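Side-chain contacts in PLP-Dependent L-Arginine Hydroxylase MppP (Streptomyces wadayamensis, PDB 6C9B), which uses pyridoxal 5'-phosphate to oxidise L-arginine, acting as an oxidase that gives 4-hydroxy-2-ketoarginine and 2-ketoarginine: residues Q39-E44 against I262-R267; E63-Y68 against G82-C87; L97-S102 against E244-D249; G139-A144 against A175-E180. All coordinates share one frame; numbering follows the deposited sequence.

Contact 1: residues Q39-E44 against I262-R267; sequences QKIVNE and IREFSR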
loop_
_atom_site.group_PDB
_atom_site.type_symbol
_atom_site.label_atom_id
_atom_site.label_comp_id
_atom_site.label_asym_id
_atom_site.label_seq_id
_atom_site.Cartn_x
_atom_site.Cartn_y
_atom_site.Cartn_z
ATOM N N GLN B 39 19.340 -15.157 -6.815
ATOM C CA GLN B 39 18.547 -16.087 -7.613
ATOM C C GLN B 39 18.257 -17.360 -6.836
ATOM O O GLN B 39 17.171 -17.933 -6.972
ATOM C CB GLN B 39 19.261 -16.394 -8.922
ATOM C CG GLN B 39 18.503 -17.376 -9.835
ATOM C CD GLN B 39 17.222 -16.776 -10.401
ATOM O OE1 GLN B 39 17.245 -15.724 -11.037
ATOM N NE2 GLN B 39 16.098 -17.449 -10.171
ATOM N N LYS B 40 19.206 -17.812 -6.005
ATOM C CA LYS B 40 18.948 -18.973 -5.161
ATOM C C LYS B 40 17.743 -18.748 -4.258
ATOM O O LYS B 40 16.994 -19.688 -3.977
ATOM C CB LYS B 40 20.175 -19.307 -4.316
ATOM C CG LYS B 40 21.076 -20.355 -4.903
ATOM C CD LYS B 40 21.842 -21.084 -3.805
ATOM C CE LYS B 40 20.921 -21.967 -2.952
ATOM N NZ LYS B 40 21.643 -22.611 -1.822
ATOM N N ILE B 41 17.570 -17.524 -3.744
ATOM C CA ILE B 41 16.388 -17.211 -2.939
ATOM C C ILE B 41 15.132 -17.349 -3.784
ATOM O O ILE B 41 14.140 -17.969 -3.379
ATOM C CB ILE B 41 16.497 -15.796 -2.334
ATOM C CG1 ILE B 41 17.726 -15.686 -1.432
ATOM C CG2 ILE B 41 15.228 -15.465 -1.538
ATOM C CD1 ILE B 41 18.097 -14.239 -1.032
ATOM N N VAL B 42 15.150 -16.756 -4.967
ATOM C CA VAL B 42 13.977 -16.814 -5.838
ATOM C C VAL B 42 13.628 -18.267 -6.164
ATOM O O VAL B 42 12.451 -18.646 -6.212
ATOM C CB VAL B 42 14.228 -15.982 -7.106
ATOM C CG1 VAL B 42 13.135 -16.244 -8.160
ATOM C CG2 VAL B 42 14.323 -14.514 -6.751
ATOM N N ASN B 43 14.640 -19.113 -6.356
ATOM C CA ASN B 43 14.368 -20.504 -6.716
ATOM C C ASN B 43 13.670 -21.254 -5.594
ATOM O O ASN B 43 13.001 -22.270 -5.849
ATOM C CB ASN B 43 15.663 -21.221 -7.067
ATOM C CG ASN B 43 16.270 -20.722 -8.358
ATOM O OD1 ASN B 43 15.579 -20.135 -9.184
ATOM N ND2 ASN B 43 17.566 -20.980 -8.545
ATOM N N GLU B 44 13.860 -20.796 -4.358
ATOM C CA GLU B 44 13.284 -21.381 -3.156
ATOM C C GLU B 44 11.957 -20.747 -2.761
ATOM O O GLU B 44 11.450 -21.050 -1.677
ATOM C CB GLU B 44 14.255 -21.222 -1.981
ATOM C CG GLU B 44 15.550 -22.006 -2.132
ATOM C CD GLU B 44 15.620 -23.172 -1.171
ATOM O OE1 GLU B 44 16.122 -22.982 -0.040
ATOM O OE2 GLU B 44 15.149 -24.270 -1.539
ATOM N N ILE B 262 12.463 -10.542 2.646
ATOM C CA ILE B 262 13.327 -9.518 3.217
ATOM C C ILE B 262 14.378 -10.162 4.105
ATOM O O ILE B 262 15.556 -9.769 4.110
ATOM C CB ILE B 262 12.479 -8.510 4.002
ATOM C CG1 ILE B 262 11.644 -7.679 3.035
ATOM C CG2 ILE B 262 13.379 -7.623 4.878
ATOM C CD1 ILE B 262 10.568 -6.853 3.718
ATOM N N ARG B 263 13.959 -11.148 4.889
ATOM C CA ARG B 263 14.900 -11.866 5.739
ATOM C C ARG B 263 16.005 -12.506 4.905
ATOM O O ARG B 263 17.189 -12.391 5.232
ATOM C CB ARG B 263 14.147 -12.931 6.538
ATOM C CG ARG B 263 14.994 -13.738 7.521
ATOM C CD ARG B 263 14.190 -14.909 8.030
ATOM N NE ARG B 263 13.948 -15.884 6.960
ATOM C CZ ARG B 263 12.965 -16.775 6.965
ATOM N NH1 ARG B 263 12.127 -16.860 7.986
ATOM N NH2 ARG B 263 12.819 -17.591 5.937
ATOM N N GLU B 264 15.633 -13.196 3.820
ATOM C CA GLU B 264 16.626 -13.915 3.023
ATOM C C GLU B 264 17.539 -12.959 2.264
ATOM O O GLU B 264 18.756 -13.177 2.203
ATOM C CB GLU B 264 15.930 -14.871 2.062
ATOM C CG GLU B 264 15.142 -15.955 2.759
ATOM C CD GLU B 264 16.004 -16.764 3.712
ATOM O OE1 GLU B 264 17.112 -17.193 3.316
ATOM O OE2 GLU B 264 15.587 -16.933 4.875
ATOM N N PHE B 265 16.981 -11.900 1.679
ATOM C CA PHE B 265 17.816 -10.938 0.963
ATOM C C PHE B 265 18.758 -10.221 1.926
ATOM O O PHE B 265 19.910 -9.924 1.574
ATOM C CB PHE B 265 16.938 -9.932 0.195
ATOM C CG PHE B 265 16.621 -10.369 -1.222
ATOM C CD1 PHE B 265 15.695 -11.372 -1.467
ATOM C CD2 PHE B 265 17.274 -9.791 -2.295
ATOM C CE1 PHE B 265 15.435 -11.795 -2.778
ATOM C CE2 PHE B 265 17.014 -10.204 -3.608
ATOM C CZ PHE B 265 16.100 -11.197 -3.840
ATOM N N SER B 266 18.282 -9.949 3.147
ATOM C CA SER B 266 19.122 -9.322 4.157
ATOM C C SER B 266 20.262 -10.236 4.563
ATOM O O SER B 266 21.386 -9.774 4.750
ATOM C CB SER B 266 18.300 -8.959 5.392
ATOM O OG SER B 266 17.402 -7.913 5.117
ATOM N N ARG B 267 19.995 -11.537 4.696
ATOM C CA ARG B 267 21.065 -12.456 5.074
ATOM C C ARG B 267 22.099 -12.595 3.959
ATOM O O ARG B 267 23.303 -12.683 4.224
ATOM C CB ARG B 267 20.461 -13.808 5.458
ATOM C CG ARG B 267 19.669 -13.713 6.770
ATOM C CD ARG B 267 18.930 -14.991 7.153
ATOM N NE ARG B 267 18.363 -14.873 8.504
ATOM C CZ ARG B 267 17.556 -15.768 9.068
ATOM N NH1 ARG B 267 17.203 -16.865 8.409
ATOM N NH2 ARG B 267 17.098 -15.562 10.294
#
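Glu-264 OE2 is gripped by its helix neighbour Arg-263, which comes side-on and aims two nitrogens at this one oxygen: NE of Arg-263 stands 2.9 Å from Glu-264 OE2 and NH2 of Arg-263 3.0 Å from it. Both meet the carboxylate on its anti side. Arg-267 adds a looser charge, its NH1 forming a long ion pair of 3.9 Å with Glu-264 OE2. Since the chain of Glu-264 is bent at chi2 (-56°), its charged end folds over to the arginines, and its aliphatic base is what meets the other helix. There Glu-264 CB lies 3.7 Å from CG2 of Ile-41.

Isoleucine suits this position because its two branches do different jobs. CG2 of Ile-41 touches both Glu-264 CB and the ring of Phe-265, 3.9 Å from Phe-265 CE1. The other arm, extended at chi2 (167°), carries CD1 of Ile-41 on to the backbone, 3.5 Å from Glu-264 O. The same methyl makes a CH-pi contact over one face of Phe-265, 4.2 Å from the ring centroid and 26° off the normal. A flat phenyl offers the branched side chain a broad surface, and its ring also meets that of Trp-223.

The contact thus sets the C-terminal part of helix 36-43 on the early turns of the long helix 256-291. Leu-48 of helix 45-54 touches both Ile-41 and Glu-264, Arg-263 reaches Glu-51 on that helix and Glu-63 on helix 57-71, and Val-42 packs on Trp-49 of the second subunit.

Contact 2: residues E63-Y68 against G82-C87; sequences EAHQAY and GRVLSC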
loop_
_atom_site.group_PDB
_atom_site.type_symbol
_atom_site.label_atom_id
_atom_site.label_comp_id
_atom_site.label_asym_id
_atom_site.label_seq_id
_atom_site.Cartn_x
_atom_site.Cartn_y
_atom_site.Cartn_z
ATOM N N GLU B 63 12.178 -12.008 12.564
ATOM C CA GLU B 63 13.442 -12.390 11.931
ATOM C C GLU B 63 13.799 -11.449 10.787
ATOM O O GLU B 63 14.980 -11.144 10.573
ATOM C CB GLU B 63 13.355 -13.834 11.428
ATOM C CG GLU B 63 13.078 -14.832 12.542
ATOM C CD GLU B 63 12.695 -16.219 12.052
ATOM O OE1 GLU B 63 12.640 -17.122 12.903
ATOM O OE2 GLU B 63 12.431 -16.407 10.839
ATOM N N ALA B 64 12.794 -11.010 10.029
ATOM C CA ALA B 64 13.032 -10.069 8.937
ATOM C C ALA B 64 13.561 -8.744 9.475
ATOM O O ALA B 64 14.559 -8.211 8.975
ATOM C CB ALA B 64 11.754 -9.841 8.136
ATOM N N HIS B 65 12.935 -8.228 10.533
ATOM C CA HIS B 65 13.411 -6.986 11.129
ATOM C C HIS B 65 14.826 -7.153 11.686
ATOM O O HIS B 65 15.717 -6.336 11.413
ATOM C CB HIS B 65 12.463 -6.522 12.236
ATOM C CG HIS B 65 11.096 -6.121 11.762
ATOM N ND1 HIS B 65 10.065 -5.845 12.640
ATOM C CD2 HIS B 65 10.594 -5.933 10.517
ATOM C CE1 HIS B 65 8.981 -5.530 11.950
ATOM N NE2 HIS B 65 9.271 -5.588 10.662
ATOM N N GLN B 66 15.062 -8.209 12.468
ATOM C CA GLN B 66 16.404 -8.399 13.015
ATOM C C GLN B 66 17.442 -8.440 11.899
ATOM O O GLN B 66 18.483 -7.779 11.977
ATOM C CB GLN B 66 16.487 -9.672 13.857
ATOM C CG GLN B 66 17.923 -9.941 14.327
ATOM C CD GLN B 66 17.989 -10.651 15.663
ATOM O OE1 GLN B 66 18.460 -10.089 16.655
ATOM N NE2 GLN B 66 17.523 -11.892 15.697
ATOM N N ALA B 67 17.145 -9.154 10.821
ATOM C CA ALA B 67 18.121 -9.285 9.749
ATOM C C ALA B 67 18.412 -7.944 9.090
ATOM O O ALA B 67 19.578 -7.632 8.814
ATOM C CB ALA B 67 17.640 -10.305 8.714
ATOM N N TYR B 68 17.364 -7.147 8.816
ATOM C CA TYR B 68 17.526 -5.899 8.069
ATOM C C TYR B 68 18.205 -4.824 8.923
ATOM O O TYR B 68 19.176 -4.192 8.488
ATOM C CB TYR B 68 16.160 -5.415 7.541
ATOM C CG TYR B 68 16.292 -4.155 6.719
ATOM C CD1 TYR B 68 16.797 -4.195 5.416
ATOM C CD2 TYR B 68 15.961 -2.915 7.252
ATOM C CE1 TYR B 68 16.962 -3.048 4.670
ATOM C CE2 TYR B 68 16.140 -1.753 6.506
ATOM C CZ TYR B 68 16.639 -1.836 5.222
ATOM O OH TYR B 68 16.829 -0.715 4.483
ATOM N N GLY B 82 5.389 -4.798 17.938
ATOM C CA GLY B 82 4.531 -3.637 17.813
ATOM C C GLY B 82 5.253 -2.309 17.732
ATOM O O GLY B 82 4.614 -1.295 17.411
ATOM N N ARG B 83 6.557 -2.278 18.013
ATOM C CA ARG B 83 7.311 -1.038 17.912
ATOM C C ARG B 83 7.759 -0.756 16.491
ATOM O O ARG B 83 8.081 0.398 16.169
ATOM C CB ARG B 83 8.520 -1.095 18.844
ATOM C CG ARG B 83 8.167 -0.974 20.355
ATOM C CD ARG B 83 7.579 0.396 20.717
ATOM N NE ARG B 83 8.487 1.499 20.390
ATOM C CZ ARG B 83 9.592 1.760 21.073
ATOM N NH1 ARG B 83 9.926 1.021 22.126
ATOM N NH2 ARG B 83 10.366 2.752 20.703
ATOM N N VAL B 84 7.812 -1.782 15.647
ATOM C CA VAL B 84 8.117 -1.629 14.232
ATOM C C VAL B 84 6.868 -2.059 13.480
ATOM O O VAL B 84 6.516 -3.245 13.499
ATOM C CB VAL B 84 9.311 -2.489 13.795
ATOM C CG1 VAL B 84 9.533 -2.385 12.248
ATOM C CG2 VAL B 84 10.589 -2.098 14.531
ATOM N N LEU B 85 6.213 -1.122 12.788
ATOM C CA LEU B 85 5.008 -1.437 12.031
ATOM C C LEU B 85 5.395 -1.686 10.578
ATOM O O LEU B 85 5.913 -0.781 9.912
ATOM C CB LEU B 85 3.989 -0.308 12.119
ATOM C CG LEU B 85 3.662 0.100 13.555
ATOM C CD1 LEU B 85 2.746 1.329 13.553
ATOM C CD2 LEU B 85 3.026 -1.033 14.281
ATOM N N SER B 86 5.126 -2.899 10.075
ATOM C CA SER B 86 5.482 -3.237 8.697
ATOM C C SER B 86 4.345 -2.810 7.775
ATOM O O SER B 86 3.197 -3.236 7.954
ATOM C CB SER B 86 5.768 -4.734 8.534
ATOM O OG SER B 86 6.782 -5.182 9.428
ATOM N N CYS B 87 4.662 -1.938 6.825
ATOM C CA CYS B 87 3.701 -1.351 5.897
ATOM C C CYS B 87 3.990 -1.846 4.487
ATOM O O CYS B 87 5.107 -2.278 4.185
ATOM C CB CYS B 87 3.773 0.178 5.907
ATOM S SG CYS B 87 3.589 0.849 7.589
#
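His-65 NE2 donates to Ser-86 OG over 2.8 Å, with an N-H...O angle of 145° and the oxygen close to the ring plane. While the serine takes this edge of the imidazole, Val-84 takes a face: its CG1 sits 3.5 Å from the centroid of the His-65 ring, a CH-pi contact displaced toward the rim, and comes within 3.2 Å of CE1 of His-65, an unusually short approach. The bond and the methyl over the face together restrict rotation of the ring. Histidine fits well here, being flat enough to lie under a methyl group and able to donate an N-H to a buried hydroxyl.

The alternation of the strand positions both partners, for Val-84 and Ser-86 point to the helix and the intervening Leu-85 to the other side. In Val-84, CG1 lies opposite the backbone N (chi1 175°), the branch that reaches over the imidazole. Ser-86 OG is also hydrogen-bonded to Glu-61, one turn earlier on the histidine's own helix, so the hydroxyl links two helix side chains.

Helix 57-71 thereby covers strand 84-87, an outermost strand of the seven-stranded mixed sheet within this chain. Leu-232 of the adjacent antiparallel strand 231-235 touches His-65, Val-84 and Ser-86.

Contact 3: residues L97-S102 against E244-D249; sequences LARSLS and EKIYSD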
loop_
_atom_site.group_PDB
_atom_site.type_symbol
_atom_site.label_atom_id
_atom_site.label_comp_id
_atom_site.label_asym_id
_atom_site.label_seq_id
_atom_site.Cartn_x
_atom_site.Cartn_y
_atom_site.Cartn_z
ATOM N N LEU B 97 2.028 8.478 8.735
ATOM C CA LEU B 97 2.680 9.495 9.554
ATOM C C LEU B 97 2.067 10.862 9.295
ATOM O O LEU B 97 1.866 11.661 10.214
ATOM C CB LEU B 97 4.183 9.505 9.267
ATOM C CG LEU B 97 5.013 10.599 9.951
ATOM C CD1 LEU B 97 4.899 10.483 11.466
ATOM C CD2 LEU B 97 6.480 10.540 9.507
ATOM N N ALA B 98 1.822 11.175 8.039
ATOM C CA ALA B 98 1.317 12.502 7.710
ATOM C C ALA B 98 -0.076 12.699 8.299
ATOM O O ALA B 98 -0.374 13.751 8.874
ATOM C CB ALA B 98 1.300 12.676 6.196
ATOM N N ARG B 99 -0.964 11.716 8.112
ATOM C CA ARG B 99 -2.304 11.858 8.665
ATOM C C ARG B 99 -2.238 11.898 10.185
ATOM O O ARG B 99 -2.997 12.642 10.819
ATOM C CB ARG B 99 -3.215 10.736 8.160
ATOM C CG ARG B 99 -4.685 11.002 8.553
ATOM C CD ARG B 99 -5.632 10.716 7.414
ATOM N NE ARG B 99 -5.805 9.304 7.114
ATOM C CZ ARG B 99 -6.471 8.453 7.885
ATOM N NH1 ARG B 99 -6.628 7.203 7.482
ATOM N NH2 ARG B 99 -6.948 8.836 9.068
ATOM N N SER B 100 -1.290 11.155 10.781
ATOM C CA SER B 100 -1.121 11.176 12.235
ATOM C C SER B 100 -0.621 12.534 12.718
ATOM O O SER B 100 -1.102 13.053 13.736
ATOM C CB SER B 100 -0.143 10.100 12.672
ATOM O OG SER B 100 -0.665 8.808 12.387
ATOM N N LEU B 101 0.367 13.101 12.024
ATOM C CA LEU B 101 0.853 14.436 12.370
ATOM C C LEU B 101 -0.264 15.463 12.344
ATOM O O LEU B 101 -0.294 16.370 13.182
ATOM C CB LEU B 101 1.965 14.859 11.411
ATOM C CG LEU B 101 3.331 14.239 11.665
ATOM C CD1 LEU B 101 4.220 14.467 10.445
ATOM C CD2 LEU B 101 3.976 14.864 12.898
ATOM N N SER B 102 -1.167 15.364 11.364
ATOM C CA SER B 102 -2.191 16.385 11.170
ATOM C C SER B 102 -3.130 16.475 12.363
ATOM O O SER B 102 -3.821 17.489 12.515
ATOM C CB SER B 102 -2.982 16.113 9.876
ATOM O OG SER B 102 -3.965 15.100 10.054
ATOM N N GLU B 244 -0.297 4.215 15.484
ATOM C CA GLU B 244 -0.750 2.830 15.607
ATOM C C GLU B 244 -2.207 2.663 15.176
ATOM O O GLU B 244 -2.565 1.671 14.526
ATOM C CB GLU B 244 -0.561 2.347 17.044
ATOM C CG GLU B 244 0.893 2.134 17.390
ATOM C CD GLU B 244 1.105 2.034 18.881
ATOM O OE1 GLU B 244 1.052 3.074 19.575
ATOM O OE2 GLU B 244 1.296 0.903 19.351
ATOM N N LYS B 245 -3.068 3.606 15.564
ATOM C CA LYS B 245 -4.484 3.536 15.202
ATOM C C LYS B 245 -4.672 3.711 13.703
ATOM O O LYS B 245 -5.394 2.934 13.073
ATOM C CB LYS B 245 -5.270 4.595 15.975
ATOM C CG LYS B 245 -6.709 4.845 15.503
ATOM C CD LYS B 245 -7.586 3.599 15.453
ATOM C CE LYS B 245 -9.070 3.988 15.341
ATOM N NZ LYS B 245 -9.862 3.143 14.397
ATOM N N ILE B 246 -3.985 4.681 13.101
ATOM C CA ILE B 246 -4.178 4.909 11.675
ATOM C C ILE B 246 -3.574 3.755 10.877
ATOM O O ILE B 246 -4.185 3.273 9.918
ATOM C CB ILE B 246 -3.623 6.276 11.256
ATOM C CG1 ILE B 246 -4.513 7.363 11.882
ATOM C CG2 ILE B 246 -3.614 6.416 9.718
ATOM C CD1 ILE B 246 -4.000 8.815 11.707
ATOM N N TYR B 247 -2.426 3.234 11.323
ATOM C CA TYR B 247 -1.890 2.004 10.725
ATOM C C TYR B 247 -2.963 0.931 10.676
ATOM O O TYR B 247 -3.218 0.325 9.625
ATOM C CB TYR B 247 -0.677 1.502 11.512
ATOM C CG TYR B 247 -0.161 0.153 11.078
ATOM C CD1 TYR B 247 -0.663 -1.011 11.611
ATOM C CD2 TYR B 247 0.850 0.055 10.126
ATOM C CE1 TYR B 247 -0.183 -2.257 11.211
ATOM C CE2 TYR B 247 1.327 -1.184 9.721
ATOM C CZ TYR B 247 0.807 -2.330 10.270
ATOM O OH TYR B 247 1.289 -3.553 9.860
ATOM N N SER B 248 -3.625 0.691 11.807
ATOM C CA SER B 248 -4.589 -0.397 11.845
ATOM C C SER B 248 -5.843 -0.114 11.026
ATOM O O SER B 248 -6.557 -1.062 10.666
ATOM C CB SER B 248 -4.959 -0.712 13.288
ATOM O OG SER B 248 -5.799 0.288 13.845
ATOM N N ASP B 249 -6.128 1.154 10.710
ATOM C CA ASP B 249 -7.223 1.458 9.793
ATOM C C ASP B 249 -6.860 1.100 8.359
ATOM O O ASP B 249 -7.757 0.829 7.553
ATOM C CB ASP B 249 -7.574 2.951 9.853
ATOM C CG ASP B 249 -8.205 3.375 11.169
ATOM O OD1 ASP B 249 -8.735 2.524 11.916
ATOM O OD2 ASP B 249 -8.218 4.597 11.438
HETATM O O HOH W 1 -8.512 6.463 9.570
#
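Ile-246 is the side chain by which helix 243-250 packs on the last turns of helix 90-101, where it meets Arg-99 and Ser-100; this helix-helix contact lies at the flank of the large sheet domain of the aminotransferase fold, next to the second subunit. Along the segment, Lys-245 comes first, its NZ in a 2.8 Å salt bridge to OD1 of Asp-249, one turn on.

Ile-246 follows, and its two arms part company. With CG1 beside the backbone N (chi1 -69°), CG2 falls opposite that nitrogen and lies over one face of the Arg-99 guanidinium, toward its rim and 3.8 Å from NH1 of Arg-99. CD1 runs instead to the helix backbone and stops 3.4 Å from Ser-100 OG, a hydroxyl bonded to Ile-96 O. A small serine lets the methyl come this close, while the guanidinium, weakly hydrated over its faces, accepts a methyl there and bonds through its N-H groups at the edge: Arg-99 NE makes a salt bridge to Glu-95 of the second subunit.

Tyr-247 leaves the helix on the side away from helix 90-101, and its ring packs on Leu-85 and Cys-87 of strand 84-87. Ser-248 turns back on its own helix, OG donating to Lys-245 O at 2.8 Å. Asp-249 is joined to Arg-99 through a water, which donates to Asp-249 OD2 at 2.7 Å and accepts from Arg-99 NH2 at 2.9 Å.

Contact 4: residues G139-A144 against A175-E180; sequences GADLSA and AEQCAE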
loop_
_atom_site.group_PDB
_atom_site.type_symbol
_atom_site.label_atom_id
_atom_site.label_comp_id
_atom_site.label_asym_id
_atom_site.label_seq_id
_atom_site.Cartn_x
_atom_site.Cartn_y
_atom_site.Cartn_z
ATOM N N GLY B 139 24.828 22.130 8.363
ATOM C CA GLY B 139 25.921 23.010 8.750
ATOM C C GLY B 139 25.704 23.768 10.039
ATOM O O GLY B 139 26.680 24.243 10.631
ATOM N N ALA B 140 24.456 23.898 10.505
ATOM C CA ALA B 140 24.211 24.740 11.667
ATOM C C ALA B 140 23.007 24.222 12.430
ATOM O O ALA B 140 22.155 23.540 11.871
ATOM C CB ALA B 140 23.972 26.189 11.253
ATOM N N ASP B 141 22.947 24.567 13.717
ATOM C CA ASP B 141 21.739 24.289 14.476
ATOM C C ASP B 141 20.549 24.954 13.793
ATOM O O ASP B 141 20.667 26.033 13.209
ATOM C CB ASP B 141 21.849 24.832 15.897
ATOM C CG ASP B 141 22.824 24.088 16.762
ATOM O OD1 ASP B 141 23.516 23.177 16.289
ATOM O OD2 ASP B 141 22.894 24.437 17.967
ATOM N N LEU B 142 19.377 24.335 13.895
ATOM C CA LEU B 142 18.159 25.036 13.516
ATOM C C LEU B 142 17.847 26.153 14.503
ATOM O O LEU B 142 18.176 26.090 15.697
ATOM C CB LEU B 142 16.973 24.072 13.441
ATOM C CG LEU B 142 17.172 22.905 12.479
ATOM C CD1 LEU B 142 15.928 21.986 12.476
ATOM C CD2 LEU B 142 17.493 23.399 11.071
ATOM N N SER B 143 17.220 27.211 13.994
ATOM C CA SER B 143 16.972 28.377 14.826
ATOM C C SER B 143 15.852 28.082 15.820
ATOM O O SER B 143 14.986 27.237 15.593
ATOM C CB SER B 143 16.623 29.588 13.957
ATOM O OG SER B 143 15.305 29.489 13.456
ATOM N N ALA B 144 15.888 28.777 16.957
ATOM C CA ALA B 144 14.816 28.607 17.925
ATOM C C ALA B 144 13.498 29.097 17.353
ATOM O O ALA B 144 12.429 28.574 17.688
ATOM C CB ALA B 144 15.167 29.356 19.216
ATOM N N ALA B 175 18.471 15.975 17.252
ATOM C CA ALA B 175 17.602 15.287 18.198
ATOM C C ALA B 175 17.592 15.988 19.559
ATOM O O ALA B 175 16.547 16.067 20.216
ATOM C CB ALA B 175 18.032 13.831 18.344
ATOM N N GLU B 176 18.743 16.501 20.005
ATOM C CA GLU B 176 18.759 17.285 21.237
ATOM C C GLU B 176 17.896 18.538 21.110
ATOM O O GLU B 176 17.158 18.872 22.039
ATOM C CB GLU B 176 20.184 17.664 21.612
ATOM C CG GLU B 176 21.047 16.480 22.010
ATOM C CD GLU B 176 22.500 16.865 22.204
ATOM O OE1 GLU B 176 22.859 18.042 21.989
ATOM O OE2 GLU B 176 23.299 15.981 22.553
ATOM N N GLN B 177 17.999 19.254 19.975
ATOM C CA GLN B 177 17.174 20.438 19.744
ATOM C C GLN B 177 15.689 20.091 19.753
ATOM O O GLN B 177 14.890 20.810 20.374
ATOM C CB GLN B 177 17.536 21.118 18.424
ATOM C CG GLN B 177 18.942 21.709 18.326
ATOM C CD GLN B 177 19.007 22.698 17.219
ATOM O OE1 GLN B 177 19.233 22.338 16.032
ATOM N NE2 GLN B 177 18.732 23.957 17.560
ATOM N N CYS B 178 15.304 18.987 19.090
ATOM C CA CYS B 178 13.902 18.586 19.057
ATOM C C CYS B 178 13.419 18.237 20.455
ATOM O O CYS B 178 12.325 18.634 20.851
ATOM C CB CYS B 178 13.689 17.410 18.107
ATOM S SG CYS B 178 13.820 17.937 16.366
ATOM N N ALA B 179 14.247 17.531 21.231
ATOM C CA ALA B 179 13.882 17.230 22.615
ATOM C C ALA B 179 13.682 18.498 23.430
ATOM O O ALA B 179 12.758 18.579 24.257
ATOM C CB ALA B 179 14.952 16.376 23.271
ATOM N N GLU B 180 14.607 19.451 23.292
ATOM C CA GLU B 180 14.525 20.700 24.048
ATOM C C GLU B 180 13.239 21.455 23.732
ATOM O O GLU B 180 12.663 22.106 24.622
ATOM C CB GLU B 180 15.767 21.558 23.750
ATOM C CG GLU B 180 15.784 22.960 24.383
ATOM C CD GLU B 180 15.963 22.945 25.895
ATOM O OE1 GLU B 180 15.819 24.025 26.504
ATOM O OE2 GLU B 180 16.264 21.874 26.464
#
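Gln-177 reaches out from its helix at about a right angle to the Leu-142 side chain and sets its amide against the backbone of Leu-142. The two ends of the amide find complementary partners there: OE1 of Gln-177 accepts from Leu-142 N over 2.9 Å, and NE2 of Gln-177 donates to Leu-142 O, also over 2.9 Å. The first bond uses a lone pair of OE1 in the carbonyl plane; the second is straighter, with an N-H...O angle of 165° and the acceptor near the amide plane. Two bonds to one residue hold the amide against rotation and leave little doubt which end is oxygen. Glutamine has the reach for this: its chain is extended beyond CG (chi2 -161°), and its amide offers both an acceptor and a donor.

Asp-141 crosses the same amide obliquely, its carboxylate plane turned 41° from it. Its CA and CB do the touching, CB standing 3.6 Å from Gln-177 OE1, while the charged end makes salt bridges to Arg-170 and Arg-173 of helix 168-181. Leu-142 buries its own side chain on Leu-147, which also touches Gln-177.

The loop then passes into helix 144-149, where Ser-143 is the N-cap, its OG bonded to Leu-146 N. The side-chain amide pairs with both N-H and C=O of one residue, much as an adjacent antiparallel strand would, and here it fastens a helix-to-helix loop of the aminotransferase fold to helix 168-181.

In the fold
Contacts 2, 3 and 4 are buried, although contact 4 includes an exposed aspartate; contact 1 is only partly buried. Contacts 1 and 2 share a neighbourhood, since helices 57-71 and 256-291 touch through packing of Ser-266 on Ala-67 and Tyr-68. Contact 2 meets contact 3 where Tyr-247 OH probably bonds Ser-86 O. Contact 4 stands apart, its nearest atoms about 11 Å from contact 3, on the opposite side of the chain's centre from contact 1. Contacts 1 and 3, both touching the second subunit, pair an isoleucine with flat groups; contacts 2 and 4 rely on direct hydrogen bonds, to a side chain and to backbone respectively.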